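Local structure of elongation factor G (Thermus thermophilus, 1WDT) at residues 378-383 with 411-416; 456-461 with 523-528. The protein binds GTP and a magnesium ion in its N-terminal domain and probably acts as a GTPase in translation elongation. One frame throughout, in Å; residues are numbered along the deposited sequence.

Contact 1 (378-383 with 411-416)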
# COMPACT_ATOMS: atom_id res chain seq x y z
N LEU A 378 -4.50 -3.07 -3.05
CA LEU A 378 -3.56 -2.04 -2.64
C LEU A 378 -4.16 -0.69 -3.00
O LEU A 378 -4.73 -0.52 -4.07
CB LEU A 378 -2.23 -2.18 -3.37
CG LEU A 378 -1.33 -3.37 -3.02
CD1 LEU A 378 -0.02 -3.24 -3.81
CD2 LEU A 378 -1.05 -3.38 -1.52
N PRO A 379 -4.06 0.30 -2.09
CA PRO A 379 -4.62 1.61 -2.42
C PRO A 379 -3.69 2.18 -3.49
O PRO A 379 -2.52 1.82 -3.55
CB PRO A 379 -4.49 2.39 -1.11
CG PRO A 379 -4.30 1.33 -0.05
CD PRO A 379 -3.46 0.30 -0.74
N ASP A 380 -4.21 3.06 -4.35
CA ASP A 380 -3.38 3.67 -5.38
C ASP A 380 -2.36 4.57 -4.70
O ASP A 380 -2.64 5.16 -3.65
CB ASP A 380 -4.22 4.53 -6.33
CG ASP A 380 -4.81 3.74 -7.50
OD1 ASP A 380 -4.41 2.58 -7.71
OD2 ASP A 380 -5.67 4.30 -8.21
N PRO A 381 -1.15 4.68 -5.27
CA PRO A 381 -0.13 5.55 -4.68
C PRO A 381 -0.62 6.98 -4.97
O PRO A 381 -1.22 7.22 -6.02
CB PRO A 381 1.14 5.18 -5.46
CG PRO A 381 0.60 4.75 -6.80
CD PRO A 381 -0.62 3.93 -6.43
N ASN A 382 -0.38 7.92 -4.06
CA ASN A 382 -0.87 9.28 -4.26
C ASN A 382 0.16 10.39 -4.13
O ASN A 382 -0.20 11.57 -4.01
CB ASN A 382 -2.03 9.53 -3.29
CG ASN A 382 -1.60 9.40 -1.84
OD1 ASN A 382 -0.92 8.45 -1.47
ND2 ASN A 382 -2.01 10.36 -1.02
N VAL A 383 1.43 10.03 -4.15
CA VAL A 383 2.49 11.03 -4.06
C VAL A 383 3.26 11.01 -5.36
O VAL A 383 4.00 10.07 -5.64
CB VAL A 383 3.47 10.73 -2.90
CG1 VAL A 383 4.53 11.82 -2.83
CG2 VAL A 383 2.71 10.65 -1.58
N SER A 411 3.54 -1.34 -5.96
CA SER A 411 2.75 -0.33 -5.25
C SER A 411 3.15 1.02 -5.83
O SER A 411 2.48 2.03 -5.60
CB SER A 411 3.00 -0.37 -3.73
OG SER A 411 4.29 0.09 -3.37
N LEU A 412 4.25 1.02 -6.58
CA LEU A 412 4.75 2.21 -7.27
C LEU A 412 4.12 2.20 -8.66
O LEU A 412 4.08 1.16 -9.31
CB LEU A 412 6.27 2.14 -7.45
CG LEU A 412 7.19 2.34 -6.25
CD1 LEU A 412 8.59 1.86 -6.60
CD2 LEU A 412 7.19 3.81 -5.86
N LYS A 413 3.62 3.35 -9.11
CA LYS A 413 3.05 3.42 -10.45
C LYS A 413 3.77 4.49 -11.28
O LYS A 413 4.08 5.57 -10.79
CB LYS A 413 1.54 3.69 -10.40
CG LYS A 413 0.74 2.43 -10.06
CD LYS A 413 -0.75 2.71 -9.94
CE LYS A 413 -1.51 1.49 -9.39
NZ LYS A 413 -1.42 0.30 -10.28
N LEU A 414 4.03 4.15 -12.54
CA LEU A 414 4.74 5.04 -13.44
C LEU A 414 3.81 5.52 -14.54
O LEU A 414 3.26 4.71 -15.29
CB LEU A 414 5.92 4.28 -14.05
CG LEU A 414 6.93 5.00 -14.93
CD1 LEU A 414 7.85 5.86 -14.07
CD2 LEU A 414 7.74 3.97 -15.69
N GLU A 415 3.61 6.84 -14.65
CA GLU A 415 2.73 7.36 -15.67
C GLU A 415 3.29 8.55 -16.44
O GLU A 415 4.15 9.28 -15.95
CB GLU A 415 1.38 7.76 -15.07
CG GLU A 415 1.26 9.24 -14.70
CD GLU A 415 -0.18 9.67 -14.44
OE1 GLU A 415 -0.42 10.87 -14.20
OE2 GLU A 415 -1.08 8.80 -14.48
N ARG A 416 2.77 8.73 -17.65
CA ARG A 416 3.15 9.82 -18.53
C ARG A 416 2.01 10.83 -18.50
O ARG A 416 0.92 10.55 -19.01
CB ARG A 416 3.35 9.30 -19.95
CG ARG A 416 3.63 10.38 -20.98
CD ARG A 416 5.02 10.96 -20.82
NE ARG A 416 6.05 9.97 -21.08
CZ ARG A 416 7.36 10.19 -20.94
NH1 ARG A 416 8.22 9.23 -21.21
NH2 ARG A 416 7.79 11.37 -20.53
O HOH W 1 -0.40 0.67 -4.63

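Contact 2 (456-461 with 523-528)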
# COMPACT_ATOMS: atom_id res chain seq x y z
N TYR A 456 -1.91 23.31 -16.11
CA TYR A 456 -2.76 24.48 -16.29
C TYR A 456 -3.54 24.34 -17.60
O TYR A 456 -3.12 23.63 -18.51
CB TYR A 456 -1.91 25.77 -16.35
CG TYR A 456 -1.29 26.18 -15.02
CD1 TYR A 456 -2.08 26.60 -13.96
CD2 TYR A 456 0.10 26.14 -14.84
CE1 TYR A 456 -1.51 26.99 -12.74
CE2 TYR A 456 0.68 26.52 -13.63
CZ TYR A 456 -0.14 26.95 -12.58
OH TYR A 456 0.43 27.34 -11.39
N ARG A 457 -4.69 25.00 -17.67
CA ARG A 457 -5.51 24.96 -18.87
C ARG A 457 -6.01 26.35 -19.23
O ARG A 457 -5.86 27.30 -18.45
CB ARG A 457 -6.71 24.03 -18.67
CG ARG A 457 -6.35 22.56 -18.76
CD ARG A 457 -7.58 21.70 -18.60
NE ARG A 457 -7.28 20.28 -18.70
CZ ARG A 457 -8.18 19.32 -18.56
NH1 ARG A 457 -9.45 19.63 -18.32
NH2 ARG A 457 -7.82 18.05 -18.66
N GLU A 458 -6.58 26.47 -20.43
CA GLU A 458 -7.11 27.73 -20.91
C GLU A 458 -8.59 27.60 -21.24
O GLU A 458 -9.12 26.49 -21.34
CB GLU A 458 -6.36 28.18 -22.17
CG GLU A 458 -4.93 28.61 -21.91
CD GLU A 458 -4.20 28.97 -23.19
OE1 GLU A 458 -4.79 29.69 -24.02
OE2 GLU A 458 -3.04 28.54 -23.36
N THR A 459 -9.25 28.74 -21.38
CA THR A 459 -10.67 28.79 -21.70
C THR A 459 -10.98 30.18 -22.25
O THR A 459 -10.09 31.02 -22.37
CB THR A 459 -11.55 28.53 -20.46
OG1 THR A 459 -12.92 28.39 -20.86
CG2 THR A 459 -11.43 29.68 -19.47
N ILE A 460 -12.25 30.43 -22.56
CA ILE A 460 -12.63 31.73 -23.11
C ILE A 460 -13.74 32.38 -22.29
O ILE A 460 -14.54 31.70 -21.65
CB ILE A 460 -13.07 31.58 -24.58
CG1 ILE A 460 -14.28 30.64 -24.69
CG2 ILE A 460 -11.92 31.01 -25.39
CD1 ILE A 460 -14.79 30.49 -26.11
N LYS A 461 -13.79 33.71 -22.32
CA LYS A 461 -14.78 34.44 -21.55
C LYS A 461 -15.89 35.11 -22.38
O LYS A 461 -16.94 35.47 -21.83
CB LYS A 461 -14.06 35.48 -20.68
CG LYS A 461 -14.94 36.19 -19.66
CD LYS A 461 -14.10 37.13 -18.79
CE LYS A 461 -14.97 37.96 -17.86
NZ LYS A 461 -15.92 38.83 -18.62
N GLY A 523 -3.57 26.25 -26.39
CA GLY A 523 -4.26 27.52 -26.44
C GLY A 523 -3.43 28.68 -26.95
O GLY A 523 -2.22 28.56 -27.14
N VAL A 524 -4.09 29.82 -27.17
CA VAL A 524 -3.42 31.02 -27.67
C VAL A 524 -2.89 31.87 -26.52
O VAL A 524 -1.91 32.60 -26.68
CB VAL A 524 -4.39 31.89 -28.52
CG1 VAL A 524 -3.72 33.22 -28.87
CG2 VAL A 524 -4.77 31.16 -29.79
N LEU A 525 -3.54 31.78 -25.36
CA LEU A 525 -3.13 32.55 -24.19
C LEU A 525 -1.77 32.16 -23.62
O LEU A 525 -0.93 33.02 -23.38
CB LEU A 525 -4.19 32.43 -23.08
CG LEU A 525 -3.87 33.16 -21.77
CD1 LEU A 525 -3.70 34.64 -22.04
CD2 LEU A 525 -4.99 32.93 -20.76
N ALA A 526 -1.54 30.86 -23.42
CA ALA A 526 -0.27 30.41 -22.86
C ALA A 526 0.21 29.04 -23.34
O ALA A 526 1.11 28.46 -22.74
CB ALA A 526 -0.36 30.42 -21.33
N GLY A 527 -0.39 28.52 -24.41
CA GLY A 527 0.03 27.23 -24.92
C GLY A 527 -0.49 26.01 -24.17
O GLY A 527 -0.03 24.90 -24.40
N PHE A 528 -1.44 26.22 -23.26
CA PHE A 528 -2.01 25.12 -22.49
C PHE A 528 -3.32 24.62 -23.11
O PHE A 528 -3.96 25.33 -23.90
CB PHE A 528 -2.28 25.55 -21.05
CG PHE A 528 -1.04 25.87 -20.27
CD1 PHE A 528 -0.53 27.16 -20.26
CD2 PHE A 528 -0.39 24.89 -19.53
CE1 PHE A 528 0.62 27.47 -19.52
CE2 PHE A 528 0.75 25.18 -18.80
CZ PHE A 528 1.26 26.47 -18.79

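Contact 1 (378-383 with 411-416)
Pro381 and Lys413 make the apolar half of this contact: the lysine's aliphatic chain runs across the proline ring at about a right angle. Pro381 CD sits 3.7 Å from Lys413 CD, and CG of the ring lies 3.9 Å from Lys413 CB, so the CG-CD side of the proline is the one that meets the methylenes. The other apolar touch is loose, Leu378 CD1 standing 4.2 Å from Ser411 CB.

The ring also packs on a backbone carbonyl, with Pro381 CB 3.4 Å from Ser411 O. Replacing the proline with an alanine would probably leave the lysine methylenes and the Ser411 carbonyl without the ring carbons they rest against, opening a gap between loop and strand.

Polar links are few, and no direct hydrogen bond joins 378-383 to 411-416. A water spans them, donating to Pro379 O at 2.6 Å but only weakly to Ser411 O at 3.3 Å; Pro379 O is also bonded by His428 NE2. The lysine chain, extended as far as CE, bends at its last torsion (chi4 -63°) and carries NZ off, so that Lys413 CE comes to 3.5 Å from Asp380 OD1 while Lys413 NZ stays 4.6 Å from it. That is too long for a salt bridge, and any attraction is likely to be modest. The Ser411 hydroxyl turns to Asp409, within its own loop.

All of this lies in the domain III region, where the loop leading into strand 383-389 meets the start of strand 413-416, at one edge of a four-stranded antiparallel sheet. Strand 423-427 lies between those two strands, and its Trp426 touches Pro381. Leu412, pointing away from the loop, packs against helices 392-408 and 430-442.

Contact 2 (456-461 with 523-528)
Strand 457-460 passes the loop 523-528 with its closest backbone approach at Arg457 and Phe528, whose CA atoms are 5.0 Å apart; main-chain bonds from Glu458 to Pro529 and Met531 hold the strand beside the chain just after the loop, and Gly523 N bonds to Phe528 O, drawing the loop's ends together. Into this turn Glu458 extends its side chain, CG beside the backbone N and the chain straight beyond it, so that the carboxylate arrives among the loop amides. OE1 accepts from Leu525 N at 2.8 Å, on its syn side but 34° out of the carboxylate plane, with a bent N-H...O angle of 133°. Phe528 N donates to OE2 at 2.8 Å from the anti side, also tilted out of that plane. Two amides, with weaker help to OE2 from Ala526 N, thus satisfy the buried carboxylate, and their N-H dipoles would be expected to stabilise its negative charge. Gly523 CA lies 3.3 Å from Glu458 OE1, where a side chain directed toward the strand would collide with that oxygen.

In the S5-like domain IV region this loop links helix 509-520 to strand 533-541, while strand 457-460 pairs antiparallel with 569-582, a strand of the C-terminal region.

The Phe528 ring turns an edge to OE2 and a face to Tyr456, whose ring meets it edge-on in a T-shaped pair, centroids 5.8 Å apart and planes at 85°. Tyr456 CB adds a CH-pi contact over that ring, 3.8 Å from its centroid. Arg661 makes a cation-pi contact with Phe528.

How the contacts relate
Along the chain contact 1 is complete before the first residue of contact 2, and they fall in successive family regions, domain III and domain IV. Their centres are about 29 Å apart and their nearest atoms about 11 Å apart, so they do not touch. Contact 1 is close to the middle of the molecule, its centre about 9 Å from that of the chain, against about 37 Å for contact 2. One indirect tie runs between the two regions: Arg457 of contact 2 forms a salt bridge with Glu419, just past strand 413-416. Both contacts lie away from the GTP and magnesium site, which includes Lys22, Thr23 and Thr61.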